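Local coordinates for protein PipY (Synechococcus elongatus, PDB 5NLC) that binds pyridoxal 5'-phosphate in a modified TIM barrel and is probably involved in keeping the supply of this vitamin B6 cofactor in balance, at residues E6-L11 / A39-F44; N47-A52 / E83-I88; H68-L73 / W208-T213; W87-D92 / E189-M194; S196-A201 / G212-G217. All blocks are in the same frame, centred on the assembly; numbering follows the deposited sequence. Where two conformers were deposited one is given.

Contact 1 of 5, residues E6-L11 / A39-F44; sequences ERLASL and AGQRHF
Leu8 reaches out from helix 4-14 with both methyls against the turn 39-41, and it contributes more than half of the 139 Å² buried here. Its CG lies anti to the backbone N (chi1 -178°), which carries the branch off the helix toward the turn. Leu8 CD2 sits 3.6 Å from Ala39 O and 4.2 Å from Ala39 CB, and Leu8 CD1 lies 3.3 Å from OE1 of Gln41, whose side chain runs at a slant to the leucine. Gln41 bends at chi2 (64°), and its amide is fixed by NE2, which donates to the carbonyl O of His43 at 2.8 Å, in the carbonyl plane and on a lone pair; NE2 also bonds Leu21 O. Replacing Gln41 with an alanine would probably leave His43 O without this donor and open a gap beside Leu8 CD1. Gly40, with phi 117°, closes helix 30-38 in a Schellman motif that brings Ala39 and Gln41 round to the leucine. The contact thus joins the N-terminal helix 4-14 to the turn between helix 30-38 and strand 43-46, with Leu215 also against Leu8 and Ala23 of strand 20-24 beside Gln41.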
# COMPACT_ATOMS: atom_id res chain seq x y z
N GLU A 6 -13.82 18.57 -6.49
CA GLU A 6 -14.58 18.08 -7.64
C GLU A 6 -13.98 16.77 -8.17
O GLU A 6 -14.69 15.79 -8.47
CB GLU A 6 -14.59 19.16 -8.74
CG GLU A 6 -15.32 20.44 -8.36
CD GLU A 6 -15.18 21.55 -9.42
OE1 GLU A 6 -16.21 21.91 -10.01
OE2 GLU A 6 -14.06 22.07 -9.68
N ARG A 7 -12.66 16.75 -8.28
CA ARG A 7 -11.94 15.53 -8.69
C ARG A 7 -12.18 14.36 -7.74
O ARG A 7 -12.44 13.19 -8.17
CB ARG A 7 -10.45 15.85 -8.83
CG ARG A 7 -10.06 16.75 -10.00
CD ARG A 7 -8.63 17.19 -9.79
NE ARG A 7 -8.10 17.85 -10.96
CZ ARG A 7 -7.64 17.23 -12.05
NH1 ARG A 7 -7.65 15.92 -12.16
NH2 ARG A 7 -7.20 17.96 -13.06
N LEU A 8 -12.08 14.63 -6.44
CA LEU A 8 -12.34 13.59 -5.43
C LEU A 8 -13.78 13.06 -5.55
O LEU A 8 -13.99 11.86 -5.46
CB LEU A 8 -12.09 14.08 -3.99
CG LEU A 8 -12.30 12.99 -2.94
CD1 LEU A 8 -11.33 11.84 -3.17
CD2 LEU A 8 -12.08 13.47 -1.51
N ALA A 9 -14.75 13.94 -5.70
CA ALA A 9 -16.16 13.54 -5.86
C ALA A 9 -16.41 12.63 -7.06
O ALA A 9 -17.28 11.70 -7.04
CB ALA A 9 -17.05 14.76 -6.01
N SER A 10 -15.69 12.94 -8.13
CA SER A 10 -15.83 12.21 -9.36
C SER A 10 -15.26 10.84 -9.19
O SER A 10 -15.91 9.83 -9.56
CB SER A 10 -15.19 13.00 -10.50
OG SER A 10 -15.26 12.25 -11.66
N LEU A 11 -14.07 10.75 -8.60
CA LEU A 11 -13.49 9.44 -8.33
C LEU A 11 -14.31 8.61 -7.40
O LEU A 11 -14.59 7.41 -7.69
CB LEU A 11 -12.13 9.59 -7.75
CG LEU A 11 -11.11 10.10 -8.70
CD1 LEU A 11 -9.99 10.84 -7.95
CD2 LEU A 11 -10.57 8.94 -9.48
N ALA A 39 -11.91 18.29 1.63
CA ALA A 39 -12.88 17.64 0.73
C ALA A 39 -13.26 16.23 1.17
O ALA A 39 -14.14 15.66 0.55
CB ALA A 39 -12.32 17.56 -0.68
N GLY A 40 -12.63 15.69 2.21
CA GLY A 40 -13.01 14.41 2.78
C GLY A 40 -11.90 13.33 2.67
O GLY A 40 -12.09 12.20 3.16
N GLN A 41 -10.75 13.64 2.05
CA GLN A 41 -9.72 12.64 1.92
C GLN A 41 -8.96 12.45 3.22
O GLN A 41 -8.58 13.45 3.89
CB GLN A 41 -8.77 13.02 0.80
CG GLN A 41 -7.73 11.98 0.42
CD GLN A 41 -8.30 10.71 -0.14
OE1 GLN A 41 -9.39 10.73 -0.73
NE2 GLN A 41 -7.58 9.56 0.04
N ARG A 42 -8.67 11.16 3.55
CA ARG A 42 -7.95 10.78 4.75
C ARG A 42 -6.71 9.96 4.58
O ARG A 42 -5.81 10.00 5.44
CB ARG A 42 -8.87 10.05 5.73
CG ARG A 42 -10.06 10.93 6.17
CD ARG A 42 -9.67 12.03 7.08
NE ARG A 42 -10.81 12.89 7.48
CZ ARG A 42 -11.28 13.93 6.81
NH1 ARG A 42 -10.78 14.31 5.65
NH2 ARG A 42 -12.29 14.62 7.33
N HIS A 43 -6.64 9.21 3.48
CA HIS A 43 -5.49 8.35 3.21
C HIS A 43 -4.57 8.98 2.19
O HIS A 43 -4.99 9.31 1.07
CB HIS A 43 -6.00 7.03 2.65
CG HIS A 43 -6.83 6.26 3.61
ND1 HIS A 43 -6.30 5.63 4.72
CD2 HIS A 43 -8.17 6.02 3.64
CE1 HIS A 43 -7.27 5.06 5.41
NE2 HIS A 43 -8.41 5.23 4.74
N PHE A 44 -3.33 9.18 2.59
CA PHE A 44 -2.32 9.80 1.79
C PHE A 44 -1.12 8.93 1.71
O PHE A 44 -0.78 8.24 2.68
CB PHE A 44 -1.94 11.17 2.36
CG PHE A 44 -3.06 12.15 2.29
CD1 PHE A 44 -4.01 12.19 3.29
CD2 PHE A 44 -3.26 12.91 1.15
CE1 PHE A 44 -5.09 13.07 3.24
CE2 PHE A 44 -4.33 13.80 1.09
CZ PHE A 44 -5.25 13.89 2.12

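Contact 2 of 5, residues N47-A52 / E83-I88; sequences NRVQEA and EHFDWI
Phe85 and Ala52 meet where two successive beta-alpha units of the TIM-type barrel pack side by side: helix 49-56 comes against the turn that leads from helix 78-84 into strand 87-91. All the packing between the two segments is apolar and centres on one ring. Phe85 CG is anti to the carbonyl carbon (chi1 -73°), directing the phenyl group at the helix, where Val49 and Ala52, one turn apart, receive it. Val49 approaches the ring edge close to its plane, its CA 4.1 Å from Phe85 CE2, with CG2 of Val49 at a similar 4.2 Å from that carbon. Trp67 and Leu69 of strand 66-69 also touch the phenyl group, so it is buried between helix and sheet. Within the segment 47-52, Ala52 N donates to Arg48 O, and a weak salt bridge joins Arg48 NH1 to Glu51 OE2 at 3.5 Å; His84 ND1 bonds Gln56 OE1. The closest approach across the contact is oblique to the ring, with Ala52 CB 3.3 Å from Phe85 CZ.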
# COMPACT_ATOMS: atom_id res chain seq x y z
N ASN A 47 5.95 7.76 -1.79
CA ASN A 47 6.79 6.67 -2.30
C ASN A 47 8.07 6.53 -1.48
O ASN A 47 8.60 5.46 -1.45
CB ASN A 47 7.19 6.84 -3.76
CG ASN A 47 6.09 6.48 -4.72
OD1 ASN A 47 4.98 6.02 -4.34
ND2 ASN A 47 6.36 6.72 -5.99
N ARG A 48 8.55 7.61 -0.92
CA ARG A 48 9.86 7.69 -0.26
C ARG A 48 9.72 8.17 1.16
O ARG A 48 9.10 9.19 1.40
CB ARG A 48 10.79 8.66 -1.02
CG ARG A 48 11.35 8.02 -2.28
CD ARG A 48 12.04 8.99 -3.23
NE ARG A 48 12.08 8.40 -4.58
CZ ARG A 48 12.41 9.04 -5.71
NH1 ARG A 48 12.78 10.32 -5.70
NH2 ARG A 48 12.37 8.37 -6.87
N VAL A 49 10.40 7.50 2.09
CA VAL A 49 10.28 7.81 3.51
C VAL A 49 10.64 9.28 3.84
O VAL A 49 9.86 9.98 4.50
CB VAL A 49 11.15 6.82 4.37
CG1 VAL A 49 11.24 7.25 5.81
CG2 VAL A 49 10.60 5.41 4.32
N GLN A 50 11.81 9.74 3.36
CA GLN A 50 12.30 11.10 3.70
C GLN A 50 11.43 12.23 3.19
O GLN A 50 11.16 13.17 3.92
CB GLN A 50 13.75 11.31 3.24
CG GLN A 50 14.75 10.42 3.98
CD GLN A 50 14.91 10.74 5.49
OE1 GLN A 50 15.31 9.84 6.26
NE2 GLN A 50 14.63 12.01 5.92
N GLU A 51 10.93 12.10 1.98
CA GLU A 51 9.99 13.08 1.44
C GLU A 51 8.71 13.16 2.26
O GLU A 51 8.21 14.26 2.52
CB GLU A 51 9.68 12.77 -0.03
CG GLU A 51 10.89 12.96 -0.93
CD GLU A 51 10.74 12.30 -2.31
OE1 GLU A 51 9.62 11.84 -2.70
OE2 GLU A 51 11.80 12.24 -3.00
N ALA A 52 8.22 12.01 2.75
CA ALA A 52 7.08 12.02 3.65
C ALA A 52 7.32 12.70 4.99
O ALA A 52 6.54 13.54 5.38
CB ALA A 52 6.55 10.63 3.90
N GLU A 83 8.13 4.64 12.47
CA GLU A 83 7.84 5.80 13.29
C GLU A 83 6.81 6.70 12.61
O GLU A 83 6.01 7.28 13.32
CB GLU A 83 9.13 6.61 13.60
CG GLU A 83 10.07 5.97 14.65
CD GLU A 83 11.43 6.71 14.80
OE1 GLU A 83 11.88 7.39 13.85
OE2 GLU A 83 12.06 6.61 15.88
N HIS A 84 6.82 6.77 11.27
CA HIS A 84 6.09 7.75 10.49
C HIS A 84 4.91 7.23 9.68
O HIS A 84 4.18 8.03 9.24
CB HIS A 84 7.04 8.53 9.57
CG HIS A 84 7.98 9.39 10.34
ND1 HIS A 84 7.69 10.70 10.68
CD2 HIS A 84 9.17 9.11 10.93
CE1 HIS A 84 8.66 11.17 11.46
NE2 HIS A 84 9.59 10.24 11.58
N PHE A 85 4.77 5.93 9.43
CA PHE A 85 3.71 5.45 8.58
C PHE A 85 2.76 4.56 9.36
O PHE A 85 3.16 3.75 10.19
CB PHE A 85 4.31 4.73 7.38
CG PHE A 85 4.94 5.69 6.36
CD1 PHE A 85 4.16 6.28 5.38
CD2 PHE A 85 6.26 5.99 6.42
CE1 PHE A 85 4.71 7.18 4.48
CE2 PHE A 85 6.85 6.88 5.54
CZ PHE A 85 6.07 7.48 4.55
N ASP A 86 1.50 4.63 9.04
CA ASP A 86 0.46 3.75 9.57
C ASP A 86 0.41 2.40 8.79
O ASP A 86 0.20 1.36 9.39
CB ASP A 86 -0.88 4.51 9.45
CG ASP A 86 -0.85 5.81 10.23
OD1 ASP A 86 -0.63 5.67 11.46
OD2 ASP A 86 -0.89 6.92 9.62
N TRP A 87 0.59 2.48 7.48
CA TRP A 87 0.60 1.38 6.54
C TRP A 87 1.89 1.38 5.76
O TRP A 87 2.34 2.47 5.26
CB TRP A 87 -0.53 1.49 5.48
CG TRP A 87 -1.88 1.11 5.98
CD1 TRP A 87 -2.69 1.89 6.71
CD2 TRP A 87 -2.59 -0.12 5.77
NE1 TRP A 87 -3.85 1.23 7.02
CE2 TRP A 87 -3.82 -0.00 6.43
CE3 TRP A 87 -2.29 -1.31 5.12
CZ2 TRP A 87 -4.75 -1.05 6.51
CZ3 TRP A 87 -3.26 -2.33 5.12
CH2 TRP A 87 -4.42 -2.22 5.85
N ILE A 88 2.45 0.19 5.59
CA ILE A 88 3.61 0.01 4.72
C ILE A 88 3.23 -1.06 3.72
O ILE A 88 3.02 -2.21 4.11
CB ILE A 88 4.87 -0.39 5.53
CG1 ILE A 88 5.17 0.66 6.57
CG2 ILE A 88 6.01 -0.69 4.56
CD1 ILE A 88 6.25 0.25 7.56

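Contact 3 of 5, residues H68-L73 / W208-T213; sequences HLLGKL and WIRVGT
His68 turns the edge of its imidazole onto one face of the Trp208 indole, a T-shaped (edge-to-face) pair with planes at 64° and centroids 4.7 Å apart, the indole's six-membered ring being the one measured. CE1 of His68 stands 3.5 Å above the indole plane of Trp208, nearer the outer rim than the ring centre, and lies 3.6 Å from both CH2 and CZ3 of Trp208. Trp87 stacks on the imidazole, and His43 and Trp87 each make a further edge-to-face pair with the indole. Both imidazole nitrogens are engaged, ND1 with His89 NE2 and NE2 with His43 ND1, which would fix the ring's rotation. A leucine in place of Trp208 would probably strip the His68 edge of its aromatic face and open a gap beside CE1. These rings lie inside the modified TIM barrel of this fold type III protein, reaching across from strand 66-69 to strand 208-211. Two residues further along each segment, Leu70 and Arg210 run alongside each other, pointing opposite ways. Arg210 CD rests against both methyls of Leu70, 3.8 Å from CD1 and 4.0 Å from CD2. Beyond CD the arginine chain bends at chi3 (-65°); this residue binds the phosphate-bearing cofactor when pyridoxal 5'-phosphate is present.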
# COMPACT_ATOMS: atom_id res chain seq x y z
N HIS A 68 0.50 6.18 4.23
CA HIS A 68 0.80 4.91 3.56
C HIS A 68 2.15 5.06 2.86
O HIS A 68 2.33 6.03 2.08
CB HIS A 68 -0.26 4.65 2.49
CG HIS A 68 -1.63 4.39 3.03
ND1 HIS A 68 -2.16 3.13 3.10
CD2 HIS A 68 -2.57 5.21 3.54
CE1 HIS A 68 -3.36 3.18 3.65
NE2 HIS A 68 -3.66 4.44 3.87
N LEU A 69 3.08 4.13 3.08
CA LEU A 69 4.29 4.08 2.33
C LEU A 69 4.10 3.11 1.19
O LEU A 69 3.78 1.94 1.38
CB LEU A 69 5.48 3.67 3.25
CG LEU A 69 6.80 3.45 2.53
CD1 LEU A 69 7.25 4.75 1.88
CD2 LEU A 69 7.87 2.99 3.49
N LEU A 70 4.34 3.60 -0.03
CA LEU A 70 4.01 2.88 -1.20
C LEU A 70 5.21 2.37 -1.99
O LEU A 70 5.02 1.57 -2.90
CB LEU A 70 3.17 3.77 -2.10
CG LEU A 70 1.85 4.27 -1.51
CD1 LEU A 70 1.21 5.24 -2.51
CD2 LEU A 70 0.97 3.13 -1.11
N GLY A 71 6.40 2.90 -1.78
CA GLY A 71 7.53 2.52 -2.59
C GLY A 71 8.51 1.69 -1.79
O GLY A 71 8.28 1.36 -0.62
N LYS A 72 9.65 1.44 -2.42
CA LYS A 72 10.68 0.51 -1.94
C LYS A 72 11.18 0.98 -0.59
O LYS A 72 11.46 2.13 -0.42
CB LYS A 72 11.84 0.51 -2.95
CG LYS A 72 13.15 -0.14 -2.55
CD LYS A 72 13.00 -1.65 -2.42
CE LYS A 72 14.36 -2.27 -2.04
NZ LYS A 72 14.25 -3.73 -1.78
N LEU A 73 11.33 0.08 0.35
CA LEU A 73 11.77 0.46 1.69
C LEU A 73 13.04 -0.31 1.93
O LEU A 73 13.01 -1.53 1.95
CB LEU A 73 10.71 0.11 2.72
CG LEU A 73 11.10 0.33 4.18
CD1 LEU A 73 11.60 1.76 4.45
CD2 LEU A 73 9.99 -0.04 5.15
N TRP A 208 -7.37 -1.26 -2.00
CA TRP A 208 -6.64 -0.01 -1.89
C TRP A 208 -6.15 0.32 -3.28
O TRP A 208 -5.43 -0.49 -3.83
CB TRP A 208 -5.38 -0.16 -1.02
CG TRP A 208 -5.58 -0.34 0.43
CD1 TRP A 208 -5.22 -1.46 1.14
CD2 TRP A 208 -5.99 0.64 1.42
NE1 TRP A 208 -5.39 -1.24 2.49
CE2 TRP A 208 -5.92 0.01 2.69
CE3 TRP A 208 -6.43 1.95 1.36
CZ2 TRP A 208 -6.30 0.67 3.87
CZ3 TRP A 208 -6.79 2.63 2.56
CH2 TRP A 208 -6.76 1.97 3.77
N ILE A 209 -6.52 1.48 -3.85
CA ILE A 209 -5.93 1.95 -5.07
C ILE A 209 -5.13 3.25 -4.83
O ILE A 209 -5.37 3.95 -3.86
CB ILE A 209 -6.95 2.16 -6.21
CG1 ILE A 209 -7.99 3.23 -5.84
CG2 ILE A 209 -7.64 0.83 -6.49
CD1 ILE A 209 -8.90 3.62 -6.96
N ARG A 210 -4.26 3.58 -5.76
CA ARG A 210 -3.26 4.68 -5.62
C ARG A 210 -3.46 5.65 -6.73
O ARG A 210 -3.18 5.31 -7.88
CB ARG A 210 -1.78 4.18 -5.75
CG ARG A 210 -1.45 3.03 -4.90
CD ARG A 210 0.00 2.52 -4.94
NE ARG A 210 0.52 1.94 -6.19
CZ ARG A 210 0.20 0.74 -6.65
NH1 ARG A 210 -0.72 -0.02 -6.05
NH2 ARG A 210 0.79 0.29 -7.75
N VAL A 211 -3.88 6.88 -6.42
CA VAL A 211 -4.11 7.87 -7.47
C VAL A 211 -3.49 9.20 -7.07
O VAL A 211 -3.51 9.56 -5.91
CB VAL A 211 -5.62 8.05 -7.72
CG1 VAL A 211 -6.25 6.78 -8.26
CG2 VAL A 211 -6.32 8.35 -6.40
N GLY A 212 -2.90 9.89 -8.05
CA GLY A 212 -2.08 11.05 -7.78
C GLY A 212 -2.68 12.26 -8.47
O GLY A 212 -3.54 12.94 -7.93
N THR A 213 -2.28 12.42 -9.72
CA THR A 213 -2.74 13.52 -10.55
C THR A 213 -4.25 13.59 -10.79
O THR A 213 -4.84 14.70 -10.74
CB THR A 213 -1.91 13.48 -11.84
OG1 THR A 213 -0.57 13.85 -11.47
CG2 THR A 213 -2.43 14.43 -12.93

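Contact 4 of 5, residues W87-D92 / E189-M194; sequences WIHSVD and ELSMGM
His89 and Ser191 are brought together by different chi1 positions: the histidine CG is anti to the carbonyl carbon (-65°), while the serine OG is anti to its own backbone N (-179°). The hydroxyl thereby arrives at the imidazole edge, near the ring plane, and OG of Ser191 lies 2.8 Å from ND1 of His89. This is a hydrogen bond in which either atom could be the donor; at 141° it is appreciably bent. Ser191 CB also lies in the ring plane, 3.4 Å from His89 ND1. With NE2 already held by His68, both nitrogens of this buried ring have polar partners and its rotation is fixed. Two residues back along both strands, Trp87 and Glu189 meet through carbon: Glu189 CG approaches the indole obliquely, 3.9 Å from CH2 of Trp87. The two side chains lie nearly perpendicular, and so do the ring and carboxylate planes. The Glu189 chain bends at chi2, and OE1 bonds Thr207 OG1. The side chain of Ser191 is also about 4 Å from that of the cofactor-binding Arg210. Strands 87-91 and 189-191 are not neighbours in the sheet, and contact between their inward side chains is characteristic of the interior of a TIM-type barrel.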
# COMPACT_ATOMS: atom_id res chain seq x y z
N TRP A 87 0.59 2.48 7.48
CA TRP A 87 0.60 1.38 6.54
C TRP A 87 1.89 1.38 5.76
O TRP A 87 2.34 2.47 5.26
CB TRP A 87 -0.53 1.49 5.48
CG TRP A 87 -1.88 1.11 5.98
CD1 TRP A 87 -2.69 1.89 6.71
CD2 TRP A 87 -2.59 -0.12 5.77
NE1 TRP A 87 -3.85 1.23 7.02
CE2 TRP A 87 -3.82 -0.00 6.43
CE3 TRP A 87 -2.29 -1.31 5.12
CZ2 TRP A 87 -4.75 -1.05 6.51
CZ3 TRP A 87 -3.26 -2.33 5.12
CH2 TRP A 87 -4.42 -2.22 5.85
N ILE A 88 2.45 0.19 5.59
CA ILE A 88 3.61 0.01 4.72
C ILE A 88 3.23 -1.06 3.72
O ILE A 88 3.02 -2.21 4.11
CB ILE A 88 4.87 -0.39 5.53
CG1 ILE A 88 5.17 0.66 6.57
CG2 ILE A 88 6.01 -0.69 4.56
CD1 ILE A 88 6.25 0.25 7.56
N HIS A 89 3.09 -0.68 2.43
CA HIS A 89 2.59 -1.61 1.39
C HIS A 89 3.65 -2.45 0.73
O HIS A 89 3.33 -3.43 0.09
CB HIS A 89 1.81 -0.84 0.32
CG HIS A 89 0.56 -0.20 0.84
ND1 HIS A 89 -0.68 -0.56 0.38
CD2 HIS A 89 0.35 0.78 1.76
CE1 HIS A 89 -1.60 0.17 0.99
NE2 HIS A 89 -1.01 1.00 1.83
N SER A 90 4.92 -2.13 0.90
CA SER A 90 5.95 -2.65 0.05
C SER A 90 6.80 -3.61 0.81
O SER A 90 8.04 -3.60 0.70
CB SER A 90 6.79 -1.48 -0.43
OG SER A 90 7.19 -0.63 0.66
N VAL A 91 6.22 -4.43 1.65
CA VAL A 91 7.06 -5.38 2.39
C VAL A 91 7.41 -6.53 1.48
O VAL A 91 6.58 -7.37 1.21
CB VAL A 91 6.37 -5.86 3.64
CG1 VAL A 91 7.30 -6.72 4.45
CG2 VAL A 91 6.00 -4.60 4.45
N ASP A 92 8.62 -6.52 0.96
CA ASP A 92 9.00 -7.38 -0.14
C ASP A 92 9.84 -8.60 0.20
O ASP A 92 10.25 -9.35 -0.69
CB ASP A 92 9.71 -6.53 -1.20
CG ASP A 92 11.05 -5.98 -0.70
OD1 ASP A 92 11.22 -5.55 0.44
OD2 ASP A 92 11.96 -5.99 -1.48
N GLU A 189 -6.86 -7.50 2.51
CA GLU A 189 -6.62 -6.35 1.60
C GLU A 189 -5.89 -6.77 0.34
O GLU A 189 -5.05 -7.62 0.38
CB GLU A 189 -5.75 -5.25 2.26
CG GLU A 189 -6.30 -4.74 3.60
CD GLU A 189 -7.74 -4.28 3.52
OE1 GLU A 189 -8.15 -3.66 2.52
OE2 GLU A 189 -8.51 -4.62 4.43
N LEU A 190 -6.19 -6.08 -0.73
CA LEU A 190 -5.47 -6.17 -1.98
C LEU A 190 -5.09 -4.76 -2.43
O LEU A 190 -5.95 -3.99 -2.85
CB LEU A 190 -6.36 -6.85 -3.02
CG LEU A 190 -6.51 -8.35 -2.96
CD1 LEU A 190 -7.59 -8.84 -3.94
CD2 LEU A 190 -5.21 -9.10 -3.08
N SER A 191 -3.80 -4.47 -2.35
CA SER A 191 -3.24 -3.18 -2.64
C SER A 191 -2.72 -3.29 -4.10
O SER A 191 -1.68 -3.81 -4.33
CB SER A 191 -2.10 -2.82 -1.70
OG SER A 191 -1.69 -1.52 -2.10
N MET A 192 -3.54 -2.88 -5.05
CA MET A 192 -3.26 -3.03 -6.47
C MET A 192 -4.10 -1.96 -7.21
O MET A 192 -5.20 -1.68 -6.80
CB MET A 192 -3.60 -4.45 -7.00
CG MET A 192 -5.03 -4.96 -6.77
SD MET A 192 -5.24 -6.74 -7.16
CE MET A 192 -7.00 -6.95 -7.12
N GLY A 193 -3.56 -1.39 -8.28
CA GLY A 193 -4.26 -0.37 -9.07
C GLY A 193 -3.58 0.99 -8.88
O GLY A 193 -3.58 1.50 -7.77
N MET A 194 -3.00 1.52 -9.94
CA MET A 194 -2.32 2.79 -9.92
C MET A 194 -2.97 3.69 -10.97
O MET A 194 -4.06 3.35 -11.51
CB MET A 194 -0.81 2.60 -10.06
CG MET A 194 -0.27 1.66 -11.13
SD MET A 194 -0.57 2.24 -12.81
CE MET A 194 0.70 3.48 -13.01

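Contact 5 of 5, residues S196-A201 / G212-G217; sequences SDWPLA and GTQLFG
Trp198, in the first turn of helix 198-203, reaches Gln214 in the loop after strand 208-211, linking the last helix of the TIM-type barrel to the loop that carries Gly212 and Thr213, both of which bind pyridoxal 5'-phosphate when it is present. From CB, which lies close to Gly193 C, the tryptophan takes the crowded position at chi1 (67°), with CG between the backbone N and the carbonyl carbon. The indole then extends over strand 208-211: CD1 packs on Val211 CG1, and CD2 on Ile209 CD1. Pro199 CD sits over one face of the Trp198 ring system, 3.3 Å above its plane. Leu11 and Gln14 of helix 4-14 also touch the indole. At the pyrrole edge NE1 points at the amide of Gln214, whose chain is extended beyond CG and whose amide plane is turned 20° from the ring plane. The bond formed there is almost perfectly straight, 178° at the hydrogen, with the acceptor in the indole plane: Trp198 NE1 donates to Gln214 OE1 over 2.9 Å.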
# COMPACT_ATOMS: atom_id res chain seq x y z
N SER A 196 -3.00 4.54 -14.09
CA SER A 196 -3.56 4.13 -15.38
C SER A 196 -4.30 2.78 -15.36
O SER A 196 -4.97 2.48 -16.30
CB SER A 196 -2.45 4.02 -16.39
OG SER A 196 -1.38 3.30 -15.83
N ASP A 197 -4.16 1.98 -14.31
CA ASP A 197 -4.76 0.66 -14.33
C ASP A 197 -5.72 0.37 -13.19
O ASP A 197 -6.25 -0.77 -13.09
CB ASP A 197 -3.71 -0.43 -14.48
CG ASP A 197 -2.83 -0.61 -13.26
OD1 ASP A 197 -3.20 -0.11 -12.16
OD2 ASP A 197 -1.80 -1.36 -13.40
N TRP A 198 -6.06 1.39 -12.40
CA TRP A 198 -6.94 1.13 -11.24
C TRP A 198 -8.36 0.61 -11.61
O TRP A 198 -8.90 -0.14 -10.87
CB TRP A 198 -7.03 2.32 -10.24
CG TRP A 198 -7.72 3.54 -10.76
CD1 TRP A 198 -7.12 4.70 -11.21
CD2 TRP A 198 -9.11 3.76 -10.85
NE1 TRP A 198 -8.06 5.61 -11.61
CE2 TRP A 198 -9.29 5.06 -11.43
CE3 TRP A 198 -10.23 2.98 -10.58
CZ2 TRP A 198 -10.55 5.59 -11.65
CZ3 TRP A 198 -11.49 3.52 -10.79
CH2 TRP A 198 -11.64 4.80 -11.37
N PRO A 199 -8.93 1.00 -12.76
CA PRO A 199 -10.24 0.37 -13.06
C PRO A 199 -10.13 -1.17 -13.22
O PRO A 199 -11.02 -1.90 -12.81
CB PRO A 199 -10.67 1.08 -14.35
CG PRO A 199 -9.95 2.41 -14.30
CD PRO A 199 -8.61 2.09 -13.70
N LEU A 200 -9.03 -1.67 -13.78
CA LEU A 200 -8.84 -3.13 -13.92
C LEU A 200 -8.70 -3.74 -12.52
O LEU A 200 -9.23 -4.84 -12.23
CB LEU A 200 -7.63 -3.48 -14.73
CG LEU A 200 -7.60 -2.98 -16.17
CD1 LEU A 200 -6.28 -3.37 -16.81
CD2 LEU A 200 -8.76 -3.46 -16.97
N ALA A 201 -8.01 -3.00 -11.64
CA ALA A 201 -7.75 -3.48 -10.27
C ALA A 201 -9.03 -3.59 -9.49
O ALA A 201 -9.30 -4.63 -8.87
CB ALA A 201 -6.78 -2.56 -9.59
N GLY A 212 -2.90 9.89 -8.05
CA GLY A 212 -2.08 11.05 -7.78
C GLY A 212 -2.68 12.26 -8.47
O GLY A 212 -3.54 12.94 -7.93
N THR A 213 -2.28 12.42 -9.72
CA THR A 213 -2.74 13.52 -10.55
C THR A 213 -4.25 13.59 -10.79
O THR A 213 -4.84 14.70 -10.74
CB THR A 213 -1.91 13.48 -11.84
OG1 THR A 213 -0.57 13.85 -11.47
CG2 THR A 213 -2.43 14.43 -12.93
N GLN A 214 -4.91 12.44 -11.02
CA GLN A 214 -6.39 12.45 -11.17
C GLN A 214 -7.10 13.12 -9.97
O GLN A 214 -8.20 13.60 -10.10
CB GLN A 214 -6.97 11.05 -11.36
CG GLN A 214 -7.32 10.64 -12.79
CD GLN A 214 -8.09 9.31 -12.82
OE1 GLN A 214 -7.51 8.26 -12.58
NE2 GLN A 214 -9.40 9.37 -13.11
N LEU A 215 -6.50 13.08 -8.79
CA LEU A 215 -7.06 13.71 -7.59
C LEU A 215 -6.55 15.15 -7.39
O LEU A 215 -7.34 16.08 -7.13
CB LEU A 215 -6.73 12.84 -6.37
CG LEU A 215 -7.36 13.10 -4.98
CD1 LEU A 215 -6.50 13.97 -4.07
CD2 LEU A 215 -8.72 13.75 -5.04
N PHE A 216 -5.24 15.32 -7.43
CA PHE A 216 -4.63 16.59 -7.09
C PHE A 216 -4.57 17.43 -8.33
O PHE A 216 -4.92 16.99 -9.44
CB PHE A 216 -3.20 16.37 -6.55
CG PHE A 216 -3.14 15.83 -5.13
CD1 PHE A 216 -3.51 16.63 -4.02
CD2 PHE A 216 -2.68 14.57 -4.89
CE1 PHE A 216 -3.44 16.15 -2.73
CE2 PHE A 216 -2.64 14.08 -3.61
CZ PHE A 216 -2.98 14.88 -2.52
N GLY A 217 -4.11 18.66 -8.19
CA GLY A 217 -3.82 19.43 -9.42
C GLY A 217 -2.88 18.71 -10.40
O GLY A 217 -2.42 17.60 -10.14

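How the contacts relate
Contacts 3 and 4 form the centre of the barrel, their centres about 8 Å apart, and are joined directly by the His68-His89 bond (ND1 to NE2, 2.7 Å). Contact 4 is nested inside the chain loop that contact 3 closes. Contact 2 lies about 10 Å from contact 3, centre to centre, and the two are joined by the bond between strands 87-91 and 66-69 from Leu69 N to Trp87 O. Contacts 1 and 5, about 12 Å apart between centres, meet through Arg7 NH1 and Gln214 O at 3.1 Å. The cofactor site, empty in this model, draws on contact 2 (Asn47), contact 3 (Arg210) and Gly212 and Thr213, which contacts 3 and 5 share.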